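PDB 3RY0: putative tautomerase from Streptomyces achromogenes, which is a small protein of the tautomerase family that assembles as a hexamer and is built on a beta-alpha-beta unit. Local coordinates for residues A[4-9]-A[43-48]. Sequence-based numbering, arbitrary orientation.
Sequences RVTLLE and EETPPE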
# COMPACT_ATOMS: atom_id res chain seq x y z
N ARG A 4 -3.32 -3.46 7.31
CA ARG A 4 -2.59 -2.19 7.34
C ARG A 4 -3.61 -1.14 7.67
O ARG A 4 -4.56 -0.95 6.90
CB ARG A 4 -1.96 -1.86 5.99
CG ARG A 4 -0.93 -0.76 6.09
CD ARG A 4 0.02 -0.69 4.79
NE ARG A 4 1.42 -0.51 5.28
CZ ARG A 4 2.50 -1.31 5.13
NH1 ARG A 4 3.58 -0.85 5.71
NH2 ARG A 4 2.67 -2.47 4.34
N VAL A 5 -3.37 -0.39 8.75
CA VAL A 5 -4.32 0.62 9.18
C VAL A 5 -3.69 1.98 8.92
O VAL A 5 -2.50 2.21 9.29
CB VAL A 5 -4.58 0.50 10.68
CG1 VAL A 5 -5.58 1.56 11.23
CG2 VAL A 5 -4.98 -0.88 11.03
N THR A 6 -4.48 2.91 8.37
CA THR A 6 -3.99 4.28 8.25
C THR A 6 -4.88 5.18 9.16
O THR A 6 -6.08 5.21 8.95
CB THR A 6 -4.14 4.71 6.78
OG1 THR A 6 -3.45 3.81 5.91
CG2 THR A 6 -3.51 6.13 6.56
N LEU A 7 -4.22 5.84 10.09
CA LEU A 7 -4.90 6.68 11.09
C LEU A 7 -4.36 8.02 11.08
O LEU A 7 -3.21 8.17 10.82
CB LEU A 7 -4.57 6.21 12.54
CG LEU A 7 -4.92 4.80 12.97
CD1 LEU A 7 -4.63 4.63 14.48
CD2 LEU A 7 -6.45 4.54 12.66
N LEU A 8 -5.13 9.04 11.47
CA LEU A 8 -4.51 10.35 11.79
C LEU A 8 -3.63 10.27 12.98
O LEU A 8 -4.00 9.55 13.98
CB LEU A 8 -5.55 11.39 12.09
CG LEU A 8 -6.30 11.90 10.92
CD1 LEU A 8 -7.62 12.65 11.40
CD2 LEU A 8 -5.46 12.92 10.11
N GLU A 9 -2.56 11.05 12.98
CA GLU A 9 -1.75 11.31 14.16
C GLU A 9 -2.61 11.75 15.34
O GLU A 9 -3.66 12.35 15.22
CB GLU A 9 -0.64 12.39 13.87
CG GLU A 9 0.52 11.88 13.07
CD GLU A 9 1.59 12.92 12.77
OE1 GLU A 9 1.39 14.13 13.08
OE2 GLU A 9 2.61 12.58 12.18
N GLU A 43 -0.13 2.80 10.55
CA GLU A 43 0.61 3.96 10.01
C GLU A 43 -0.18 5.21 10.47
O GLU A 43 -1.43 5.19 10.55
CB GLU A 43 0.46 3.90 8.50
CG GLU A 43 1.05 2.69 7.89
CD GLU A 43 0.82 2.69 6.38
OE1 GLU A 43 -0.25 3.22 5.89
OE2 GLU A 43 1.73 2.13 5.71
N GLU A 44 0.52 6.28 10.85
CA GLU A 44 -0.08 7.53 11.35
C GLU A 44 0.29 8.59 10.30
O GLU A 44 1.44 8.70 9.81
CB GLU A 44 0.47 7.90 12.73
CG GLU A 44 -0.03 6.91 13.75
CD GLU A 44 0.11 7.35 15.23
OE1 GLU A 44 0.37 8.54 15.49
OE2 GLU A 44 -0.09 6.48 16.11
N THR A 45 -0.71 9.36 9.91
CA THR A 45 -0.57 10.39 8.92
C THR A 45 -0.83 11.76 9.59
O THR A 45 -1.86 11.91 10.28
CB THR A 45 -1.63 10.18 7.79
OG1 THR A 45 -1.39 8.85 7.23
CG2 THR A 45 -1.53 11.22 6.78
N PRO A 46 0.03 12.76 9.35
CA PRO A 46 -0.26 14.08 9.93
C PRO A 46 -1.45 14.69 9.22
O PRO A 46 -1.71 14.40 8.01
CB PRO A 46 0.99 14.91 9.63
CG PRO A 46 1.72 14.27 8.71
CD PRO A 46 1.33 12.71 8.64
N PRO A 47 -2.21 15.56 9.91
CA PRO A 47 -3.44 16.06 9.31
C PRO A 47 -3.28 16.99 8.10
O PRO A 47 -4.25 17.18 7.36
CB PRO A 47 -4.16 16.81 10.47
CG PRO A 47 -2.96 17.21 11.37
CD PRO A 47 -2.00 15.93 11.28
N GLU A 48 -2.07 17.48 7.88
CA GLU A 48 -1.76 18.31 6.71
C GLU A 48 -1.58 17.45 5.50
O GLU A 48 -1.55 17.96 4.38
CB GLU A 48 -0.46 19.11 6.92
CG GLU A 48 -0.52 20.13 8.01
CD GLU A 48 -0.44 19.60 9.41
OE1 GLU A 48 0.05 18.43 9.61
OE2 GLU A 48 -0.92 20.38 10.28
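The side chain of Arg4 meets that of Glu43 on the neighbouring parallel strand. Its NE donates to Glu43 OE2 at 2.7 Å, in a salt bridge that is bent at the hydrogen (146°). The nitrogen sits above the carboxylate plane, and the two flat groups are turned 49° apart. CG of Arg4 stands anti to the backbone N (chi1 -166°), and a bend at chi3 then turns NE onto the acid. NH1 goes to Glu43 and Thr6 of a neighbouring subunit. Val5 O accepts the amide N of Glu43 at 2.7 Å, while its side chain packs against Leu19 and Leu23 of helix 13-31. Thr6 lies on the same sheet face as Glu43, with OG1 3.3 Å from Glu43 OE1. Both oxygens are bound by Arg4 NH1 of a third subunit, so the acid is shared between two arginines. CG2 of Thr6 rests 3.5 Å from Thr45 OG1.

The strands are parallel, the two strands of a beta-alpha-beta unit (strand 2-8, helix 13-31, strand 39-45) of the tautomerase fold, joined through helix 13-31. Strand 2-8 also pairs antiparallel with a strand of a second subunit, so the sheet continues across that interface.

Leu7 uses both backbone polar atoms: its N donates to Glu43 O and its O accepts Thr45 N. Its side chain shares the helix-facing side with Glu44. Leu8 turns its CB away from the partner strand, yet CD2 comes back to Pro47 CA at 3.8 Å. Trp50 and Arg61 also touch this leucine. Glu9 N donates to Thr45 O at 2.9 Å from above the carbonyl plane, ending the pairing just past the strand. The extended Glu9 side chain lies across the ring of Pro46, with OE1 3.6 Å from Pro46 CB.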